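Local coordinates for protein beta-catenin homolog sys-1 (Caenorhabditis elegans, PDB 3C2H) that acts as a transcription coregulator in the Wnt signaling asymmetry pathway, binding the TCF factor pop-1 directly and activating or repressing target genes, at residues A[351-356]-A[402-407]; A[374-379]-A[441-446]. All blocks are in the same frame, centred on the assembly; numbering follows the deposited sequence.

Overall arrangement
From the N terminus the chain is a succession of packed helices, consistent with an armadillo-like superhelix, and both contacts lie in its C-terminal half. The end of helix 339-353 and the turn after it form the first side of contact 1; the chain continues through helix 357-365 to helix 368-378, whose C-terminal end opens contact 2. Helix 388-409 then returns to close the loop of contact 1, and helix 437-448 closes that of contact 2. The two loops therefore cross instead of nesting. The centres of the two contacts lie about 19 Å apart, and Leu402 joins them: its CD2 is 3.7 Å from Ile376 CD1, and it also packs on Leu443 of helix 437-448.

Contact 1: residues A[351-356]-A[402-407]; sequences NVVAHK and LRTLNN
Asn407 crosses Val353 at a slant, its ND2 3.7 Å and its CB 3.9 Å from Val353 CG2. Asn407 holds CG beside its own backbone N (chi1 -74°), which turns the amide onto the end of helix 339-353. There ND2 of Asn407 also approaches Ala354, 4.0 Å from its CB, so the amide packs against aliphatic carbon without any hydrogen bond between the two segments. One turn earlier in helix 388-409, Thr404 CG2 adds a more distant methyl contact, 4.3 Å from Val353 CG2; the Thr404 hydroxyl is bonded to Asn400 O within its own helix.

Such helix-to-helix packing builds the armadillo-type superhelix expected of a beta-catenin homolog; here helix 388-409 lies against the turn leading from helix 339-353 into helix 357-365. That type II turn, Val353 to Lys356, is clasped by Lys356, whose NZ reaches Ala354 O at 2.9 Å in the carbonyl plane and Val352 O at 2.8 Å from above the plane.

Nearer the start of each segment, the Arg403 chain, bent at chi3 (46°), brings its guanidinium to Asn351. OD1 of Asn351 lies at the guanidinium edge, 3.7 Å from Arg403 NH2 and without a hydrogen bond, the amide and guanidinium planes 46° apart; the amide's hydrogen bond runs from Asn351 ND2 to Ser312 OG.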
ATOM      1  N   ASN A 351      10.762  -8.015  -3.250  1.00 44.43           N
ATOM      2  CA  ASN A 351       9.712  -9.037  -3.292  1.00 44.49           C
ATOM      3  C   ASN A 351       9.719  -9.879  -4.570  1.00 45.21           C
ATOM      4  O   ASN A 351       9.498 -11.094  -4.523  1.00 46.14           O
ATOM      5  CB  ASN A 351       8.337  -8.417  -3.085  1.00 43.65           C
ATOM      6  CG  ASN A 351       8.160  -7.866  -1.700  1.00 44.07           C
ATOM      7  OD1 ASN A 351       8.693  -8.408  -0.732  1.00 43.31           O
ATOM      8  ND2 ASN A 351       7.416  -6.768  -1.592  1.00 44.29           N
ATOM      9  N   VAL A 352       9.970  -9.244  -5.710  1.00 44.91           N
ATOM     10  CA  VAL A 352       9.917  -9.966  -6.974  1.00 45.07           C
ATOM     11  C   VAL A 352      11.065 -10.983  -7.145  1.00 45.34           C
ATOM     12  O   VAL A 352      10.854 -12.068  -7.694  1.00 45.25           O
ATOM     13  CB  VAL A 352       9.776  -9.011  -8.203  1.00 44.36           C
ATOM     14  CG1 VAL A 352      11.110  -8.470  -8.659  1.00 44.05           C
ATOM     15  CG2 VAL A 352       9.114  -9.733  -9.333  1.00 45.18           C
ATOM     16  N   VAL A 353      12.261 -10.638  -6.666  1.00 45.16           N
ATOM     17  CA  VAL A 353      13.418 -11.520  -6.823  1.00 45.13           C
ATOM     18  C   VAL A 353      13.402 -12.638  -5.783  1.00 46.50           C
ATOM     19  O   VAL A 353      14.058 -13.654  -5.953  1.00 47.20           O
ATOM     20  CB  VAL A 353      14.777 -10.755  -6.763  1.00 44.55           C
ATOM     21  CG1 VAL A 353      14.853  -9.711  -7.855  1.00 43.72           C
ATOM     22  CG2 VAL A 353      15.003 -10.117  -5.397  1.00 42.43           C
ATOM     23  N   ALA A 354      12.652 -12.443  -4.702  1.00 47.53           N
ATOM     24  CA  ALA A 354      12.624 -13.404  -3.612  1.00 47.93           C
ATOM     25  C   ALA A 354      12.147 -14.762  -4.112  1.00 48.69           C
ATOM     26  O   ALA A 354      11.079 -14.863  -4.720  1.00 48.80           O
ATOM     27  CB  ALA A 354      11.745 -12.904  -2.478  1.00 47.29           C
ATOM     28  N   HIS A 355      12.968 -15.789  -3.869  1.00 48.90           N
ATOM     29  CA  HIS A 355      12.629 -17.191  -4.155  1.00 48.84           C
ATOM     30  C   HIS A 355      12.511 -17.523  -5.632  1.00 47.63           C
ATOM     31  O   HIS A 355      11.985 -18.569  -5.986  1.00 47.50           O
ATOM     32  CB  HIS A 355      11.336 -17.607  -3.448  1.00 49.71           C
ATOM     33  CG  HIS A 355      11.279 -17.208  -2.010  1.00 54.71           C
ATOM     34  ND1 HIS A 355      10.317 -16.349  -1.516  1.00 57.97           N
ATOM     35  CD2 HIS A 355      12.069 -17.538  -0.960  1.00 57.45           C
ATOM     36  CE1 HIS A 355      10.511 -16.177  -0.219  1.00 59.24           C
ATOM     37  NE2 HIS A 355      11.569 -16.884   0.142  1.00 60.04           N
ATOM     38  N   LYS A 356      12.989 -16.637  -6.494  1.00 47.12           N
ATOM     39  CA  LYS A 356      12.831 -16.820  -7.926  1.00 45.94           C
ATOM     40  C   LYS A 356      14.165 -16.637  -8.642  1.00 45.92           C
ATOM     41  O   LYS A 356      14.624 -15.508  -8.886  1.00 46.11           O
ATOM     42  CB  LYS A 356      11.758 -15.870  -8.463  1.00 46.13           C
ATOM     43  CG  LYS A 356      10.365 -16.088  -7.856  1.00 45.15           C
ATOM     44  CD  LYS A 356       9.377 -15.027  -8.311  1.00 45.64           C
ATOM     45  CE  LYS A 356       8.427 -14.684  -7.182  1.00 46.80           C
ATOM     46  NZ  LYS A 356       8.979 -13.592  -6.334  1.00 46.75           N
ATOM     47  N   LEU A 402      19.039  -3.638   0.637  1.00 43.51           N
ATOM     48  CA  LEU A 402      19.841  -4.646   1.294  1.00 42.04           C
ATOM     49  C   LEU A 402      19.114  -5.975   1.298  1.00 42.32           C
ATOM     50  O   LEU A 402      19.738  -7.025   1.196  1.00 42.49           O
ATOM     51  CB  LEU A 402      20.206  -4.203   2.713  1.00 41.39           C
ATOM     52  CG  LEU A 402      21.163  -3.007   2.767  1.00 41.40           C
ATOM     53  CD1 LEU A 402      21.375  -2.507   4.180  1.00 38.77           C
ATOM     54  CD2 LEU A 402      22.508  -3.339   2.108  1.00 42.23           C
ATOM     55  N   ARG A 403      17.787  -5.936   1.394  1.00 42.41           N
ATOM     56  CA  ARG A 403      16.988  -7.156   1.262  1.00 42.95           C
ATOM     57  C   ARG A 403      17.080  -7.725  -0.164  1.00 42.67           C
ATOM     58  O   ARG A 403      17.031  -8.936  -0.361  1.00 43.12           O
ATOM     59  CB  ARG A 403      15.534  -6.917   1.687  1.00 42.10           C
ATOM     60  CG  ARG A 403      15.273  -7.295   3.139  1.00 44.15           C
ATOM     61  CD  ARG A 403      13.931  -6.819   3.681  1.00 44.42           C
ATOM     62  NE  ARG A 403      12.836  -7.090   2.755  1.00 49.31           N
ATOM     63  CZ  ARG A 403      12.014  -6.160   2.273  0.50 49.13           C
ATOM     64  NH1 ARG A 403      12.139  -4.891   2.650  0.50 49.31           N
ATOM     65  NH2 ARG A 403      11.058  -6.506   1.423  0.50 49.55           N
ATOM     66  N   THR A 404      17.233  -6.850  -1.152  1.00 41.74           N
ATOM     67  CA  THR A 404      17.386  -7.307  -2.509  1.00 41.81           C
ATOM     68  C   THR A 404      18.735  -7.993  -2.664  1.00 42.18           C
ATOM     69  O   THR A 404      18.816  -9.107  -3.192  1.00 41.98           O
ATOM     70  CB  THR A 404      17.256  -6.144  -3.501  1.00 42.17           C
ATOM     71  OG1 THR A 404      15.966  -5.544  -3.331  1.00 42.75           O
ATOM     72  CG2 THR A 404      17.408  -6.630  -4.955  1.00 40.20           C
ATOM     73  N   LEU A 405      19.784  -7.315  -2.199  1.00 42.27           N
ATOM     74  CA  LEU A 405      21.146  -7.842  -2.240  1.00 42.11           C
ATOM     75  C   LEU A 405      21.231  -9.209  -1.552  1.00 42.10           C
ATOM     76  O   LEU A 405      21.725 -10.162  -2.134  1.00 42.08           O
ATOM     77  CB  LEU A 405      22.114  -6.846  -1.606  1.00 41.83           C
ATOM     78  CG  LEU A 405      23.579  -7.265  -1.461  1.00 42.60           C
ATOM     79  CD1 LEU A 405      24.305  -7.216  -2.791  1.00 42.89           C
ATOM     80  CD2 LEU A 405      24.272  -6.363  -0.458  1.00 41.99           C
ATOM     81  N   ASN A 406      20.712  -9.309  -0.335  1.00 42.01           N
ATOM     82  CA  ASN A 406      20.726 -10.572   0.392  1.00 42.93           C
ATOM     83  C   ASN A 406      20.118 -11.736  -0.398  1.00 44.07           C
ATOM     84  O   ASN A 406      20.620 -12.866  -0.327  1.00 44.16           O
ATOM     85  CB  ASN A 406      20.034 -10.420   1.748  1.00 42.13           C
ATOM     86  CG  ASN A 406      20.751  -9.445   2.660  1.00 42.16           C
ATOM     87  OD1 ASN A 406      21.854  -8.973   2.355  1.00 37.99           O
ATOM     88  ND2 ASN A 406      20.121  -9.123   3.786  1.00 42.99           N
ATOM     89  N   ASN A 407      19.045 -11.458  -1.145  1.00 44.67           N
ATOM     90  CA  ASN A 407      18.461 -12.448  -2.054  1.00 45.17           C
ATOM     91  C   ASN A 407      19.443 -12.923  -3.139  1.00 45.17           C
ATOM     92  O   ASN A 407      19.451 -14.099  -3.490  1.00 45.09           O
ATOM     93  CB  ASN A 407      17.157 -11.935  -2.669  1.00 45.43           C
ATOM     94  CG  ASN A 407      15.994 -11.945  -1.677  1.00 47.15           C
ATOM     95  OD1 ASN A 407      15.858 -12.861  -0.868  1.00 49.63           O
ATOM     96  ND2 ASN A 407      15.146 -10.920  -1.746  1.00 48.54           N
TER

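Contact 2: residues A[374-379]-A[441-446]; sequences TIISKY and KKLMSC
Lys442 stretches from helix 437-448 across the C-terminal end of helix 368-378, and its ammonium group gives a weak hydrogen bond, NZ to Tyr379 O at 3.3 Å. The chain runs nearly extended as far as CE and then bends at chi4 (-52°), which turns NZ toward that carbonyl. On the way the Lys442 methylenes pass backbone oxygens: CE is 3.8 Å from Ser377 O, and CD is 4.2 Å from Ile376 O.

The buried side is apolar and packed mainly through its surroundings. Ile376 points toward the other helix and sets CG2 against CD2 of Leu443 at 4.3 Å. Ile376 also packs on Phe434, and Leu443 on Phe468, so the two residues join a hydrophobic core shared with helix 457-472 and the loop that carries Phe434. The segments themselves stand well apart, their axes 11.0 Å from each other at closest approach and inclined at 65°, as neighbouring helices of an armadillo-like superhelix may be. The partly exposed side, by contrast, rests on one flexible lysine and its weak bond: the CB of Ser377 points away from helix 437-448, and Lys442 spans the separation. Tyr379 takes part through its backbone, while its ring leads off to bond Asp339 by the hydroxyl.

The carbonyls of Ser377 and Tyr379 lie at and just beyond a helix C terminus, where the helix dipole is negative; the positive ammonium group of Lys442 placed there would probably be favoured electrostatically even though its one hydrogen bond across the contact is weak.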
ATOM      1  N   THR A 374      24.231   2.187  -5.789  1.00 51.23           N
ATOM      2  CA  THR A 374      23.975   3.597  -6.078  1.00 52.31           C
ATOM      3  C   THR A 374      22.890   4.187  -5.167  1.00 52.79           C
ATOM      4  O   THR A 374      23.094   5.238  -4.571  1.00 52.99           O
ATOM      5  CB  THR A 374      23.641   3.832  -7.573  1.00 52.16           C
ATOM      6  OG1 THR A 374      24.778   3.486  -8.365  1.00 52.12           O
ATOM      7  CG2 THR A 374      23.299   5.294  -7.837  1.00 51.70           C
ATOM      8  N   ILE A 375      21.762   3.497  -5.041  1.00 53.21           N
ATOM      9  CA  ILE A 375      20.665   4.011  -4.236  1.00 54.46           C
ATOM     10  C   ILE A 375      21.078   4.175  -2.785  1.00 56.11           C
ATOM     11  O   ILE A 375      20.756   5.185  -2.164  1.00 57.63           O
ATOM     12  CB  ILE A 375      19.413   3.133  -4.334  1.00 54.42           C
ATOM     13  CG1 ILE A 375      18.814   3.236  -5.726  1.00 53.77           C
ATOM     14  CG2 ILE A 375      18.371   3.551  -3.304  1.00 52.46           C
ATOM     15  CD1 ILE A 375      18.125   1.969  -6.122  1.00 57.59           C
ATOM     16  N   ILE A 376      21.786   3.190  -2.241  1.00 57.09           N
ATOM     17  CA  ILE A 376      22.296   3.299  -0.882  1.00 57.78           C
ATOM     18  C   ILE A 376      23.298   4.464  -0.770  1.00 59.29           C
ATOM     19  O   ILE A 376      23.197   5.273   0.146  1.00 59.83           O
ATOM     20  CB  ILE A 376      22.905   1.966  -0.392  1.00 57.46           C
ATOM     21  CG1 ILE A 376      21.852   0.860  -0.428  1.00 55.62           C
ATOM     22  CG2 ILE A 376      23.436   2.109   1.024  1.00 57.41           C
ATOM     23  CD1 ILE A 376      22.403  -0.518  -0.271  1.00 51.48           C
ATOM     24  N   SER A 377      24.233   4.561  -1.715  1.00 60.49           N
ATOM     25  CA  SER A 377      25.260   5.615  -1.706  1.00 62.06           C
ATOM     26  C   SER A 377      24.748   7.056  -1.818  1.00 63.41           C
ATOM     27  O   SER A 377      25.457   7.992  -1.436  1.00 63.68           O
ATOM     28  CB  SER A 377      26.274   5.397  -2.832  1.00 61.78           C
ATOM     29  OG  SER A 377      27.239   4.429  -2.480  1.00 63.73           O
ATOM     30  N   LYS A 378      23.544   7.243  -2.360  1.00 64.38           N
ATOM     31  CA  LYS A 378      23.092   8.595  -2.704  1.00 65.46           C
ATOM     32  C   LYS A 378      22.531   9.358  -1.511  1.00 65.10           C
ATOM     33  O   LYS A 378      22.495  10.584  -1.521  1.00 65.11           O
ATOM     34  CB  LYS A 378      22.114   8.587  -3.894  1.00 65.60           C
ATOM     35  CG  LYS A 378      20.637   8.467  -3.547  1.00 66.74           C
ATOM     36  CD  LYS A 378      19.797   8.263  -4.808  1.00 66.97           C
ATOM     37  CE  LYS A 378      18.346   8.679  -4.579  1.00 69.04           C
ATOM     38  NZ  LYS A 378      17.404   7.919  -5.463  1.00 70.91           N
ATOM     39  N   TYR A 379      22.124   8.628  -0.481  1.00 65.37           N
ATOM     40  CA  TYR A 379      21.516   9.229   0.699  1.00 65.95           C
ATOM     41  C   TYR A 379      22.528   9.598   1.780  1.00 67.11           C
ATOM     42  O   TYR A 379      23.572   8.952   1.920  1.00 67.51           O
ATOM     43  CB  TYR A 379      20.419   8.315   1.263  1.00 65.45           C
ATOM     44  CG  TYR A 379      19.259   8.141   0.309  1.00 64.90           C
ATOM     45  CD1 TYR A 379      18.443   9.224  -0.025  1.00 63.94           C
ATOM     46  CD2 TYR A 379      18.991   6.905  -0.283  1.00 63.74           C
ATOM     47  CE1 TYR A 379      17.386   9.082  -0.909  1.00 63.59           C
ATOM     48  CE2 TYR A 379      17.935   6.756  -1.172  1.00 63.97           C
ATOM     49  CZ  TYR A 379      17.139   7.850  -1.474  1.00 63.84           C
ATOM     50  OH  TYR A 379      16.093   7.727  -2.344  1.00 64.81           O
ATOM     51  N   LYS A 441      31.277   2.357   5.819  1.00 46.96           N
ATOM     52  CA  LYS A 441      31.026   3.509   6.691  1.00 46.79           C
ATOM     53  C   LYS A 441      29.540   3.913   6.794  1.00 47.09           C
ATOM     54  O   LYS A 441      29.051   4.175   7.892  1.00 46.74           O
ATOM     55  CB  LYS A 441      31.874   4.693   6.256  1.00 46.80           C
ATOM     56  CG  LYS A 441      33.287   4.666   6.802  1.00 46.16           C
ATOM     57  CD  LYS A 441      34.093   5.807   6.262  1.00 44.51           C
ATOM     58  CE  LYS A 441      35.490   5.736   6.817  1.00 50.67           C
ATOM     59  NZ  LYS A 441      36.326   6.930   6.413  1.00 53.61           N
ATOM     60  N   LYS A 442      28.828   3.943   5.662  1.00 47.41           N
ATOM     61  CA  LYS A 442      27.393   4.254   5.662  1.00 48.19           C
ATOM     62  C   LYS A 442      26.568   3.229   6.418  1.00 48.18           C
ATOM     63  O   LYS A 442      25.692   3.588   7.212  1.00 48.09           O
ATOM     64  CB  LYS A 442      26.841   4.409   4.247  1.00 48.24           C
ATOM     65  CG  LYS A 442      26.866   5.827   3.757  1.00 49.46           C
ATOM     66  CD  LYS A 442      26.838   5.887   2.223  1.00 52.89           C
ATOM     67  CE  LYS A 442      27.441   7.199   1.677  1.00 53.38           C
ATOM     68  NZ  LYS A 442      26.827   8.412   2.317  1.00 54.50           N
ATOM     69  N   LEU A 443      26.845   1.955   6.170  1.00 48.38           N
ATOM     70  CA  LEU A 443      26.098   0.877   6.811  1.00 48.83           C
ATOM     71  C   LEU A 443      26.403   0.781   8.298  1.00 49.45           C
ATOM     72  O   LEU A 443      25.540   0.433   9.097  1.00 49.60           O
ATOM     73  CB  LEU A 443      26.359  -0.453   6.109  1.00 48.29           C
ATOM     74  CG  LEU A 443      25.856  -0.556   4.662  1.00 49.21           C
ATOM     75  CD1 LEU A 443      26.060  -1.969   4.152  1.00 52.14           C
ATOM     76  CD2 LEU A 443      24.390  -0.149   4.500  1.00 47.61           C
ATOM     77  N   MET A 444      27.636   1.116   8.650  1.00 50.52           N
ATOM     78  CA  MET A 444      28.104   1.102  10.015  1.00 52.09           C
ATOM     79  C   MET A 444      27.366   2.185  10.789  1.00 51.13           C
ATOM     80  O   MET A 444      26.905   1.961  11.905  1.00 50.22           O
ATOM     81  CB  MET A 444      29.607   1.392  10.025  1.00 52.29           C
ATOM     82  CG  MET A 444      30.443   0.375  10.753  1.00 52.92           C
ATOM     83  SD  MET A 444      32.083   0.231  10.018  1.00 56.28           S
ATOM     84  CE  MET A 444      32.941   1.667  10.636  1.00 54.35           C
ATOM     85  N   SER A 445      27.269   3.364  10.181  1.00 51.34           N
ATOM     86  CA  SER A 445      26.550   4.491  10.764  1.00 51.94           C
ATOM     87  C   SER A 445      25.107   4.124  11.043  1.00 51.49           C
ATOM     88  O   SER A 445      24.585   4.472  12.096  1.00 51.98           O
ATOM     89  CB  SER A 445      26.606   5.706   9.842  1.00 52.72           C
ATOM     90  OG  SER A 445      27.944   5.942   9.431  1.00 56.62           O
ATOM     91  N   CYS A 446      24.475   3.399  10.119  1.00 51.00           N
ATOM     92  CA  CYS A 446      23.078   2.986  10.286  1.00 51.20           C
ATOM     93  C   CYS A 446      22.865   2.086  11.494  1.00 49.96           C
ATOM     94  O   CYS A 446      21.825   2.152  12.162  1.00 49.19           O
ATOM     95  CB  CYS A 446      22.568   2.307   9.026  1.00 51.31           C
ATOM     96  SG  CYS A 446      22.289   3.467   7.684  1.00 56.61           S
TER